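Local coordinates for protein catechol 1,2-dioxygenase (Burkholderia vietnamiensis, PDB 5TD3) that probably catalyses the intradiol ring cleavage of catechol by molecular oxygen to cis,cis-muconate, and carries bound phospholipid at its helical dimer interface, at residues 74-79 against 217-222; 144-149 against 292-297; 12-17 against 52-57. One frame throughout, in Å; residues are numbered along the deposited sequence.

Contact 1 of 3, residues 74-79 against 217-222; sequences NKLGQD and GATQQL. With PTY (phosphatidylethanolamine), chain G.
With CG set opposite the carbonyl carbon (chi1 -70°), the carboxylate of Asp79 faces Ala218, while Lys75 extends with CG trans to its backbone N (chi1 177°) and bends at chi2 and chi4 until NZ comes back to Asp79. One oxygen, OD2, takes both donors. Lys75 NZ lies 2.8 Å from Asp79 OD2 on the syn lone pair, a salt bridge between residues four apart in the chain. Ala218 N reaches Asp79 OD2 from the anti side at 2.9 Å, in a bent bond with an N-H...O angle of 133°. Since Gly217 is the N-cap of helix 218-226, this bond ties the carboxylate to the first turn of that helix. Beside this bond, Ala218 CB sits 3.5 Å from Leu76 CA, so the methyl rests against the neighbouring helix backbone, and Leu76 CD1 flanks it at 3.9 Å. A water extends the polar side: it accepts from Lys75 NZ and donates to Gln221 OE1. The other end of that amide, Gln221 NE2, lies 3.0 Å from the acyl carbonyl O10 of the lipid, whose chain end C29 comes within 3.5 Å of Leu76 CD2. Tyr72 OH is hydrogen-bonded to Ala218 O, and Thr219 OG1 to Glu81. Shared between an ammonium and the first turn of a helix, the carboxylate probably stays ionised, and its charge in turn would favour the protonated lysine.

Contact 2 of 3, residues 144-149 against 292-297; sequences PLVIHG and YQDITF
Val146 CG2 leans against the ring of Tyr292, 3.7 Å from CD2, meeting it obliquely, while Val146 CB faces Asp294 OD1; the valine thus fills the hollow between the ring of Tyr292 and the carboxylate of Asp294, its own partner across the strands. Next on the same face, the His148 imidazole folds over the neighbouring strand, its CG between backbone N and carbonyl carbon (chi1 59°). One ring face covers Thr296 CA, and NE2 at the edge gives a nearly straight bond of 2.7 Å to Asp294 OD2 on the syn side, the ring and carboxylate planes 32° apart. Lys279 forms a salt bridge with that same oxygen. On the other face Leu145 CD1 wedges between the backbone and a side chain, 3.4 Å from Gln293 O and 3.8 Å from Ile295 CD1, and Phe252 of the second sheet covers Ile147 and Ile295. At the end of the pair, Pro144 CG presses on Tyr292 CB at 3.6 Å. Five backbone bonds, beginning with Gln293 N to Pro144 O at 3.1 Å, hold the register. This is a parallel strand pair inside a mixed sheet, the face carrying Leu145, Ile147 and Ile295 turned to a second sheet, as in the beta-sandwich core of intradiol dioxygenases.

Contact 3 of 3, residues 12-17 against 52-57; sequences KVFETR and LFKAID. With PTY (phosphatidylethanolamine), chain J.
The backbone of 12-17 makes a type I turn from Val13 to Thr16 and runs past helix 39-59, its CA atoms nearest at Lys12 and Asp57 (5.7 Å) and at Phe14 and Lys54 (5.9 Å). The Asp57 carboxylate takes the first two amides of the turn, those of Val13 and Phe14. Val13 N gives a nearly straight bond of 3.0 Å to Asp57 OD1 on the syn lone pair, with a weak branch to OD2. Phe14 N reaches Asp57 OD2 at 2.9 Å from above the carboxylate plane, 56° out of it. Two successive amides therefore hold the two oxygens and restrict rotation of the group. Arg98 of the second subunit adds a salt bridge at OD1, so one carboxylate joins the N-terminal turn, the helix and the dimer partner; these neighbours would probably favour its ionised form.

Phe14 supplies the apolar half. Its CG is trans to the backbone N (chi1 179°), which lays the ring on the helix flank. Lys54 CB stands 3.8 Å from the centroid of the Phe14 ring and only 8° off its normal, a CH-pi contact over one face. Phe53 CB meets the same ring at its edge, 3.9 Å from Phe14 CE1. The Lys54 chain runs on beyond the ring to a salt bridge with Asp58. Lys12 bends alongside Asp57, its CE 3.2 Å from Asp57 O. Within the turn, Val13 O accepts from both Thr16 N and Thr16 OG1; Thr16 is the N-cap of helix 17-26, which sends Leu23 against Phe14 and Phe53. Phe53 also stacks on Tyr94 of the second subunit. A type I turn whose first two amides are held by an aspartate here leads into an N-capped helix, within the helical N-terminal dimerisation region of catechol 1,2-dioxygenases.

In the fold
Along the chain, contact 3 closes before contact 1 opens, whereas contacts 1 and 2 cross, their segments alternating. Contacts 1 and 3 involve consecutive helices, 39-59 and 63-78; their centres lie 28 Å apart, both touch the second subunit, and both hold residues of the phosphatidylethanolamine pockets. Contact 1 joins the helical N-terminal region to helix 218-226 of the dioxygenase part, whose zinc site is formed by Tyr175, His235 and His237. Contact 2 belongs to that catalytic part alone, in the sheet containing strands 144-152 and 292-300. Its centre is 36 Å from that of contact 1 and 56 Å from that of contact 3. The dimeric helices and the metal-bearing sandwich thus occupy separate regions, which meet at contact 1, where both line the lipid pocket.

Contact 1 of 3, residues 74-79 against 217-222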
loop_
_atom_site.group_PDB
_atom_site.type_symbol
_atom_site.label_atom_id
_atom_site.label_comp_id
_atom_site.label_asym_id
_atom_site.label_seq_id
_atom_site.Cartn_x
_atom_site.Cartn_y
_atom_site.Cartn_z
ATOM N N ASN A 74 3.101 -4.580 0.194
ATOM C CA ASN A 74 3.024 -5.643 -0.812
ATOM C C ASN A 74 1.983 -6.687 -0.423
ATOM O O ASN A 74 1.144 -7.079 -1.240
ATOM C CB ASN A 74 4.389 -6.307 -1.022
ATOM C CG ASN A 74 5.247 -5.562 -2.030
ATOM O OD1 ASN A 74 4.727 -4.929 -2.957
ATOM N ND2 ASN A 74 6.568 -5.615 -1.846
ATOM N N LYS A 75 2.021 -7.146 0.830
ATOM C CA LYS A 75 1.062 -8.149 1.293
ATOM C C LYS A 75 -0.357 -7.604 1.265
ATOM O O LYS A 75 -1.295 -8.315 0.881
ATOM C CB LYS A 75 1.426 -8.605 2.716
ATOM C CG LYS A 75 0.461 -9.621 3.353
ATOM C CD LYS A 75 0.489 -10.992 2.657
ATOM C CE LYS A 75 -0.063 -12.131 3.550
ATOM N NZ LYS A 75 -1.146 -11.739 4.520
ATOM N N LEU A 76 -0.535 -6.350 1.693
ATOM C CA LEU A 76 -1.869 -5.751 1.728
ATOM C C LEU A 76 -2.517 -5.778 0.355
ATOM O O LEU A 76 -3.687 -6.154 0.218
ATOM C CB LEU A 76 -1.781 -4.321 2.250
ATOM C CG LEU A 76 -3.065 -3.508 2.337
ATOM C CD1 LEU A 76 -3.971 -4.048 3.459
ATOM C CD2 LEU A 76 -2.645 -2.071 2.597
ATOM N N GLY A 77 -1.771 -5.366 -0.670
ATOM C CA GLY A 77 -2.316 -5.351 -2.021
ATOM C C GLY A 77 -2.460 -6.740 -2.610
ATOM O O GLY A 77 -3.429 -7.022 -3.318
ATOM N N GLN A 78 -1.496 -7.623 -2.342
ATOM C CA GLN A 78 -1.647 -9.013 -2.765
ATOM C C GLN A 78 -2.927 -9.621 -2.206
ATOM O O GLN A 78 -3.629 -10.367 -2.908
ATOM C CB GLN A 78 -0.433 -9.838 -2.323
ATOM C CG GLN A 78 -0.465 -11.290 -2.780
ATOM C CD GLN A 78 0.677 -12.109 -2.197
ATOM O OE1 GLN A 78 1.049 -11.946 -1.031
ATOM N NE2 GLN A 78 1.247 -12.988 -3.013
ATOM N N ASP A 79 -3.258 -9.311 -0.951
ATOM C CA ASP A 79 -4.504 -9.783 -0.354
ATOM C C ASP A 79 -5.728 -9.024 -0.849
ATOM O O ASP A 79 -6.846 -9.405 -0.489
ATOM C CB ASP A 79 -4.462 -9.670 1.175
ATOM C CG ASP A 79 -3.514 -10.660 1.815
ATOM O OD1 ASP A 79 -3.126 -11.649 1.148
ATOM O OD2 ASP A 79 -3.165 -10.449 2.999
ATOM N N GLY A 217 -5.273 -12.506 6.734
ATOM C CA GLY A 217 -5.051 -11.381 5.854
ATOM C C GLY A 217 -4.235 -10.255 6.476
ATOM O O GLY A 217 -4.013 -10.185 7.688
ATOM N N ALA A 218 -3.794 -9.355 5.591
ATOM C CA ALA A 218 -2.943 -8.239 5.993
ATOM C C ALA A 218 -3.619 -7.339 7.014
ATOM O O ALA A 218 -2.955 -6.820 7.921
ATOM C CB ALA A 218 -2.552 -7.411 4.772
ATOM N N THR A 219 -4.929 -7.111 6.875
ATOM C CA THR A 219 -5.598 -6.218 7.814
ATOM C C THR A 219 -5.531 -6.787 9.225
ATOM O O THR A 219 -5.082 -6.106 10.158
ATOM C CB THR A 219 -7.043 -5.948 7.380
ATOM O OG1 THR A 219 -7.056 -5.422 6.037
ATOM C CG2 THR A 219 -7.683 -4.920 8.315
ATOM N N GLN A 220 -5.886 -8.066 9.391
ATOM C CA GLN A 220 -5.802 -8.665 10.721
ATOM C C GLN A 220 -4.369 -8.729 11.218
ATOM O O GLN A 220 -4.131 -8.610 12.425
ATOM C CB GLN A 220 -6.405 -10.072 10.740
ATOM C CG GLN A 220 -6.653 -10.606 12.168
ATOM C CD GLN A 220 -7.585 -9.696 12.949
ATOM O OE1 GLN A 220 -8.717 -9.461 12.533
ATOM N NE2 GLN A 220 -7.110 -9.173 14.089
ATOM N N GLN A 221 -3.401 -8.926 10.316
ATOM C CA GLN A 221 -2.006 -8.960 10.742
ATOM C C GLN A 221 -1.615 -7.659 11.439
ATOM O O GLN A 221 -0.983 -7.678 12.504
ATOM C CB GLN A 221 -1.089 -9.218 9.550
ATOM C CG GLN A 221 0.360 -9.447 9.975
ATOM C CD GLN A 221 1.372 -8.922 8.975
ATOM O OE1 GLN A 221 1.194 -9.060 7.767
ATOM N NE2 GLN A 221 2.440 -8.308 9.477
ATOM N N LEU A 222 -1.968 -6.517 10.841
ATOM C CA LEU A 222 -1.621 -5.232 11.456
ATOM C C LEU A 222 -2.452 -4.980 12.709
ATOM O O LEU A 222 -1.914 -4.538 13.738
ATOM C CB LEU A 222 -1.781 -4.094 10.441
ATOM C CG LEU A 222 -1.487 -2.669 10.954
ATOM C CD1 LEU A 222 -0.121 -2.644 11.583
ATOM C CD2 LEU A 222 -1.578 -1.621 9.825
HETATM C C1 PTY G . 7.626 -5.220 12.298
HETATM C C2 PTY G . 9.777 -7.527 6.825
HETATM C C3 PTY G . 9.349 -8.642 7.825
HETATM O O4 PTY G . 7.253 -3.909 12.785
HETATM C C5 PTY G . 6.497 -7.251 11.315
HETATM C C6 PTY G . 6.357 -5.815 11.742
HETATM O O7 PTY G . 5.951 -4.958 10.630
HETATM C C8 PTY G . 4.676 -5.007 10.221
HETATM O O10 PTY G . 3.917 -5.900 10.488
HETATM C C11 PTY G . 4.322 -3.788 9.430
HETATM C C12 PTY G . 3.150 -3.049 10.046
HETATM C C13 PTY G . 3.151 -1.578 9.704
HETATM C C14 PTY G . 3.316 -1.307 8.234
HETATM C C15 PTY G . 2.210 -0.447 7.687
HETATM C C16 PTY G . 2.043 0.863 8.417
HETATM C C17 PTY G . 0.698 1.480 8.140
HETATM C C18 PTY G . 0.524 2.876 8.667
HETATM C C19 PTY G . -0.912 3.348 8.557
HETATM C C20 PTY G . -1.110 4.807 8.889
HETATM C C21 PTY G . -1.418 5.696 7.699
HETATM C C22 PTY G . -0.578 5.435 6.467
HETATM C C23 PTY G . -1.334 4.692 5.381
HETATM C C24 PTY G . -2.792 4.449 5.731
HETATM C C25 PTY G . -3.622 3.899 4.594
HETATM C C26 PTY G . -4.819 3.109 5.070
HETATM C C27 PTY G . -5.804 2.815 3.965
HETATM C C28 PTY G . -5.178 2.166 2.762
HETATM C C29 PTY G . -4.572 0.831 3.086
HETATM C C30 PTY G . 8.109 -2.904 12.588
HETATM C C31 PTY G . 7.509 -1.590 13.000
HETATM O O30 PTY G . 9.214 -3.047 12.142
HETATM C C32 PTY G . 7.674 -0.478 11.966
HETATM C C33 PTY G . 6.801 -0.662 10.741
HETATM C C34 PTY G . 6.193 0.619 10.186
HETATM C C35 PTY G . 7.085 1.417 9.249
HETATM C C36 PTY G . 6.325 2.203 8.181
HETATM C C37 PTY G . 7.225 2.926 7.188
HETATM C C38 PTY G . 6.539 3.455 5.930
HETATM C C39 PTY G . 6.312 2.431 4.822
HETATM C C40 PTY G . 5.313 2.866 3.759
HETATM C C41 PTY G . 5.838 3.790 2.660
HETATM C C42 PTY G . 6.625 3.108 1.544
HETATM C C43 PTY G . 6.099 3.363 0.129
HETATM C C44 PTY G . 5.956 4.833 -0.206
HETATM P P1 PTY G . 8.738 -8.417 10.465
HETATM O O11 PTY G . 9.641 -8.157 9.161
HETATM O O12 PTY G . 8.110 -9.819 10.367
HETATM O O13 PTY G . 9.470 -8.294 11.752
HETATM O O14 PTY G . 7.568 -7.370 10.363
HETATM N N1 PTY G . 11.236 -7.303 6.929
HETATM O O HOH W 1 -0.541 -10.988 6.865
#

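Contact 2 of 3, residues 144-149 against 292-297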
loop_
_atom_site.group_PDB
_atom_site.type_symbol
_atom_site.label_atom_id
_atom_site.label_comp_id
_atom_site.label_asym_id
_atom_site.label_seq_id
_atom_site.Cartn_x
_atom_site.Cartn_y
_atom_site.Cartn_z
ATOM N N PRO A 144 -35.748 -15.564 10.830
ATOM C CA PRO A 144 -36.322 -14.580 9.910
ATOM C C PRO A 144 -36.308 -13.184 10.507
ATOM O O PRO A 144 -36.473 -12.985 11.715
ATOM C CB PRO A 144 -37.755 -15.078 9.693
ATOM C CG PRO A 144 -38.055 -15.888 10.903
ATOM C CD PRO A 144 -36.754 -16.521 11.316
ATOM N N LEU A 145 -36.113 -12.210 9.630
ATOM C CA LEU A 145 -36.002 -10.810 10.008
ATOM C C LEU A 145 -36.782 -10.001 8.990
ATOM O O LEU A 145 -36.619 -10.203 7.785
ATOM C CB LEU A 145 -34.532 -10.360 10.040
ATOM C CG LEU A 145 -34.234 -8.864 10.124
ATOM C CD1 LEU A 145 -34.816 -8.277 11.389
ATOM C CD2 LEU A 145 -32.728 -8.616 10.068
ATOM N N VAL A 146 -37.629 -9.096 9.467
ATOM C CA VAL A 146 -38.385 -8.199 8.603
ATOM C C VAL A 146 -37.942 -6.781 8.928
ATOM O O VAL A 146 -37.975 -6.376 10.093
ATOM C CB VAL A 146 -39.904 -8.358 8.797
ATOM C CG1 VAL A 146 -40.661 -7.376 7.907
ATOM C CG2 VAL A 146 -40.332 -9.788 8.519
ATOM N N ILE A 147 -37.503 -6.045 7.910
ATOM C CA ILE A 147 -37.065 -4.661 8.059
ATOM C C ILE A 147 -38.011 -3.814 7.233
ATOM O O ILE A 147 -38.159 -4.046 6.029
ATOM C CB ILE A 147 -35.615 -4.449 7.595
ATOM C CG1 ILE A 147 -34.660 -5.481 8.209
ATOM C CG2 ILE A 147 -35.142 -3.047 7.960
ATOM C CD1 ILE A 147 -33.261 -5.460 7.582
ATOM N N HIS A 148 -38.642 -2.829 7.865
ATOM C CA HIS A 148 -39.630 -2.031 7.158
ATOM C C HIS A 148 -39.626 -0.612 7.699
ATOM O O HIS A 148 -39.193 -0.348 8.824
ATOM C CB HIS A 148 -41.030 -2.642 7.280
ATOM C CG HIS A 148 -41.500 -2.781 8.691
ATOM N ND1 HIS A 148 -42.308 -1.847 9.305
ATOM C CD2 HIS A 148 -41.242 -3.729 9.622
ATOM C CE1 HIS A 148 -42.552 -2.230 10.547
ATOM N NE2 HIS A 148 -41.911 -3.368 10.766
ATOM N N GLY A 149 -40.144 0.298 6.885
ATOM C CA GLY A 149 -40.217 1.693 7.279
ATOM C C GLY A 149 -40.680 2.534 6.109
ATOM O O GLY A 149 -41.217 2.013 5.131
ATOM N N TYR A 292 -40.636 -14.211 14.419
ATOM C CA TYR A 292 -39.603 -13.529 13.654
ATOM C C TYR A 292 -39.205 -12.258 14.392
ATOM O O TYR A 292 -39.861 -11.835 15.348
ATOM C CB TYR A 292 -40.069 -13.222 12.226
ATOM C CG TYR A 292 -41.195 -12.219 12.142
ATOM C CD1 TYR A 292 -42.521 -12.624 12.212
ATOM C CD2 TYR A 292 -40.930 -10.865 11.998
ATOM C CE1 TYR A 292 -43.552 -11.703 12.137
ATOM C CE2 TYR A 292 -41.949 -9.940 11.924
ATOM C CZ TYR A 292 -43.257 -10.365 11.993
ATOM O OH TYR A 292 -44.271 -9.442 11.921
ATOM N N GLN A 293 -38.105 -11.663 13.947
ATOM C CA GLN A 293 -37.624 -10.401 14.489
ATOM C C GLN A 293 -38.037 -9.278 13.559
ATOM O O GLN A 293 -37.891 -9.387 12.341
ATOM C CB GLN A 293 -36.101 -10.401 14.630
ATOM C CG GLN A 293 -35.549 -11.504 15.498
ATOM C CD GLN A 293 -35.332 -11.052 16.917
ATOM O OE1 GLN A 293 -36.285 -10.749 17.631
ATOM N NE2 GLN A 293 -34.073 -10.997 17.338
ATOM N N ASP A 294 -38.523 -8.184 14.130
ATOM C CA ASP A 294 -39.061 -7.092 13.338
ATOM C C ASP A 294 -38.353 -5.801 13.703
ATOM O O ASP A 294 -38.150 -5.498 14.887
ATOM C CB ASP A 294 -40.565 -6.948 13.549
ATOM C CG ASP A 294 -41.206 -6.017 12.541
ATOM O OD1 ASP A 294 -41.350 -6.416 11.367
ATOM O OD2 ASP A 294 -41.613 -4.905 12.933
ATOM N N ILE A 295 -37.975 -5.046 12.678
ATOM C CA ILE A 295 -37.264 -3.788 12.849
ATOM C C ILE A 295 -37.943 -2.727 12.003
ATOM O O ILE A 295 -38.017 -2.861 10.776
ATOM C CB ILE A 295 -35.786 -3.905 12.456
ATOM C CG1 ILE A 295 -35.075 -4.898 13.380
ATOM C CG2 ILE A 295 -35.143 -2.530 12.499
ATOM C CD1 ILE A 295 -33.608 -5.076 13.069
ATOM N N THR A 296 -38.430 -1.677 12.650
ATOM C CA THR A 296 -38.903 -0.496 11.948
ATOM C C THR A 296 -37.741 0.480 11.822
ATOM O O THR A 296 -37.107 0.827 12.823
ATOM C CB THR A 296 -40.071 0.154 12.693
ATOM O OG1 THR A 296 -41.108 -0.815 12.925
ATOM C CG2 THR A 296 -40.637 1.306 11.876
ATOM N N PHE A 297 -37.466 0.922 10.601
ATOM C CA PHE A 297 -36.345 1.827 10.357
ATOM C C PHE A 297 -36.727 2.781 9.241
ATOM O O PHE A 297 -36.993 2.346 8.120
ATOM C CB PHE A 297 -35.073 1.060 10.001
ATOM C CG PHE A 297 -33.850 1.936 9.858
ATOM C CD1 PHE A 297 -33.324 2.607 10.952
ATOM C CD2 PHE A 297 -33.210 2.057 8.631
ATOM C CE1 PHE A 297 -32.199 3.406 10.818
ATOM C CE2 PHE A 297 -32.079 2.845 8.494
ATOM C CZ PHE A 297 -31.575 3.520 9.586
#

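Contact 3 of 3, residues 12-17 against 52-57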
loop_
_atom_site.group_PDB
_atom_site.type_symbol
_atom_site.label_atom_id
_atom_site.label_comp_id
_atom_site.label_asym_id
_atom_site.label_seq_id
_atom_site.Cartn_x
_atom_site.Cartn_y
_atom_site.Cartn_z
ATOM N N LYS A 12 18.849 14.651 12.433
ATOM C CA LYS A 12 17.688 15.146 11.701
ATOM C C LYS A 12 18.165 15.762 10.399
ATOM O O LYS A 12 19.031 16.640 10.411
ATOM C CB LYS A 12 16.902 16.188 12.508
ATOM C CG LYS A 12 16.397 15.667 13.835
ATOM C CD LYS A 12 15.374 14.569 13.641
ATOM C CE LYS A 12 14.853 14.091 14.979
ATOM N NZ LYS A 12 13.905 15.092 15.538
ATOM N N VAL A 13 17.605 15.311 9.279
ATOM C CA VAL A 13 18.033 15.769 7.964
ATOM C C VAL A 13 16.913 16.407 7.162
ATOM O O VAL A 13 17.176 16.938 6.078
ATOM C CB VAL A 13 18.665 14.620 7.152
ATOM C CG1 VAL A 13 19.830 14.024 7.914
ATOM C CG2 VAL A 13 17.629 13.552 6.831
ATOM N N PHE A 14 15.677 16.395 7.670
ATOM C CA PHE A 14 14.529 16.736 6.834
ATOM C C PHE A 14 14.669 18.121 6.219
ATOM O O PHE A 14 14.357 18.316 5.040
ATOM C CB PHE A 14 13.237 16.653 7.646
ATOM C CG PHE A 14 12.016 17.016 6.852
ATOM C CD1 PHE A 14 11.528 16.152 5.877
ATOM C CD2 PHE A 14 11.362 18.220 7.072
ATOM C CE1 PHE A 14 10.415 16.491 5.130
ATOM C CE2 PHE A 14 10.253 18.558 6.343
ATOM C CZ PHE A 14 9.778 17.703 5.368
ATOM N N GLU A 15 15.154 19.091 6.990
ATOM C CA GLU A 15 15.226 20.465 6.506
ATOM C C GLU A 15 16.461 20.752 5.660
ATOM O O GLU A 15 16.630 21.893 5.229
ATOM C CB GLU A 15 15.165 21.445 7.681
ATOM C CG GLU A 15 13.855 21.397 8.463
ATOM C CD GLU A 15 12.633 21.744 7.617
ATOM O OE1 GLU A 15 12.794 22.347 6.532
ATOM O OE2 GLU A 15 11.502 21.417 8.044
ATOM N N THR A 16 17.336 19.777 5.423
ATOM C CA THR A 16 18.517 20.041 4.604
ATOM C C THR A 16 18.106 20.315 3.162
ATOM O O THR A 16 17.069 19.841 2.689
ATOM C CB THR A 16 19.494 18.861 4.633
ATOM O OG1 THR A 16 18.853 17.691 4.113
ATOM C CG2 THR A 16 19.989 18.592 6.047
ATOM N N ARG A 17 18.936 21.090 2.459
ATOM C CA ARG A 17 18.646 21.388 1.059
ATOM C C ARG A 17 18.550 20.105 0.241
ATOM O O ARG A 17 17.694 19.986 -0.645
ATOM C CB ARG A 17 19.715 22.321 0.478
ATOM N N LEU A 52 5.876 11.802 5.187
ATOM C CA LEU A 52 6.523 10.533 5.513
ATOM C C LEU A 52 7.997 10.743 5.832
ATOM O O LEU A 52 8.516 10.201 6.817
ATOM C CB LEU A 52 6.346 9.531 4.366
ATOM C CG LEU A 52 7.105 8.203 4.477
ATOM C CD1 LEU A 52 6.798 7.464 5.777
ATOM C CD2 LEU A 52 6.765 7.331 3.279
ATOM N N PHE A 53 8.695 11.522 5.003
ATOM C CA PHE A 53 10.099 11.806 5.283
ATOM C C PHE A 53 10.268 12.457 6.648
ATOM O O PHE A 53 11.222 12.154 7.371
ATOM C CB PHE A 53 10.701 12.718 4.212
ATOM C CG PHE A 53 11.005 12.039 2.906
ATOM C CD1 PHE A 53 10.513 10.780 2.610
ATOM C CD2 PHE A 53 11.796 12.682 1.965
ATOM C CE1 PHE A 53 10.794 10.177 1.400
ATOM C CE2 PHE A 53 12.080 12.085 0.746
ATOM C CZ PHE A 53 11.583 10.834 0.465
ATOM N N LYS A 54 9.368 13.376 7.006
ATOM C CA LYS A 54 9.491 14.065 8.287
ATOM C C LYS A 54 9.196 13.134 9.460
ATOM O O LYS A 54 9.858 13.214 10.501
ATOM C CB LYS A 54 8.558 15.275 8.317
ATOM C CG LYS A 54 8.759 16.158 9.529
ATOM C CD LYS A 54 7.868 17.386 9.462
ATOM C CE LYS A 54 8.283 18.398 10.513
ATOM N NZ LYS A 54 8.429 17.775 11.860
ATOM N N ALA A 55 8.206 12.246 9.315
ATOM C CA ALA A 55 7.923 11.284 10.378
ATOM C C ALA A 55 9.096 10.328 10.590
ATOM O O ALA A 55 9.435 10.000 11.731
ATOM C CB ALA A 55 6.648 10.505 10.063
ATOM N N ILE A 56 9.712 9.859 9.498
ATOM C CA ILE A 56 10.893 9.004 9.607
ATOM C C ILE A 56 11.992 9.731 10.366
ATOM O O ILE A 56 12.629 9.161 11.258
ATOM C CB ILE A 56 11.368 8.564 8.210
ATOM C CG1 ILE A 56 10.402 7.530 7.625
ATOM C CG2 ILE A 56 12.812 8.039 8.262
ATOM C CD1 ILE A 56 10.601 7.282 6.173
ATOM N N ASP A 57 12.207 11.011 10.035
ATOM C CA ASP A 57 13.183 11.839 10.734
ATOM C C ASP A 57 12.823 11.997 12.214
ATOM O O ASP A 57 13.671 11.822 13.095
ATOM C CB ASP A 57 13.259 13.204 10.031
ATOM C CG ASP A 57 14.642 13.828 10.063
ATOM O OD1 ASP A 57 15.658 13.103 10.028
ATOM O OD2 ASP A 57 14.706 15.073 10.090
HETATM C C1 PTY J . -6.726 9.300 -9.935
HETATM C C2 PTY J . -6.418 3.452 -13.599
HETATM C C3 PTY J . -5.798 4.751 -13.024
HETATM O O4 PTY J . -5.931 10.378 -9.393
HETATM C C5 PTY J . -6.542 6.863 -10.457
HETATM C C6 PTY J . -5.805 8.115 -10.066
HETATM O O7 PTY J . -5.239 7.890 -8.736
HETATM C C8 PTY J . -4.048 7.281 -8.637
HETATM O O10 PTY J . -3.396 6.926 -9.583
HETATM C C11 PTY J . -3.663 7.093 -7.196
HETATM C C12 PTY J . -2.216 7.429 -6.865
HETATM C C13 PTY J . -1.927 7.369 -5.366
HETATM C C14 PTY J . -0.495 7.707 -5.013
HETATM C C15 PTY J . -0.188 7.852 -3.531
HETATM C C16 PTY J . 1.280 8.168 -3.284
HETATM C C17 PTY J . 1.684 8.446 -1.849
HETATM C C18 PTY J . 3.149 8.836 -1.717
HETATM C C19 PTY J . 3.680 9.062 -0.305
HETATM C C20 PTY J . 3.978 7.813 0.513
HETATM C C21 PTY J . 2.752 7.198 1.170
HETATM C C22 PTY J . 3.035 6.146 2.241
HETATM C C23 PTY J . 1.794 5.656 2.981
HETATM C C24 PTY J . 0.907 6.781 3.496
HETATM C C25 PTY J . 1.620 7.772 4.404
HETATM C C26 PTY J . 0.933 9.126 4.492
HETATM C C27 PTY J . 1.787 10.190 5.145
HETATM C C28 PTY J . 2.137 9.840 6.572
HETATM C C29 PTY J . 3.312 10.625 7.085
HETATM C C30 PTY J . -6.406 11.024 -8.329
HETATM C C31 PTY J . -5.383 11.967 -7.768
HETATM O O30 PTY J . -7.509 10.856 -7.883
HETATM C C32 PTY J . -4.476 11.309 -6.736
HETATM C C33 PTY J . -5.203 10.990 -5.446
HETATM C C34 PTY J . -4.374 10.209 -4.442
HETATM C C35 PTY J . -5.004 10.161 -3.066
HETATM C C36 PTY J . -4.253 9.315 -2.062
HETATM C C37 PTY J . -4.727 9.529 -0.642
HETATM C C38 PTY J . -4.254 8.464 0.310
HETATM C C39 PTY J . -5.075 7.194 0.239
HETATM C C40 PTY J . -4.293 5.920 0.481
HETATM C C41 PTY J . -3.354 5.955 1.670
HETATM C C42 PTY J . -1.901 6.206 1.295
HETATM C C43 PTY J . -1.521 5.595 -0.041
HETATM C C44 PTY J . -0.038 5.589 -0.295
HETATM P P1 PTY J . -7.827 6.630 -12.895
HETATM O O11 PTY J . -6.546 5.883 -13.542
HETATM O O12 PTY J . -8.960 5.605 -12.792
HETATM O O13 PTY J . -8.292 7.723 -13.786
HETATM O O14 PTY J . -7.574 7.193 -11.413
HETATM N N1 PTY J . -7.506 3.073 -12.696
#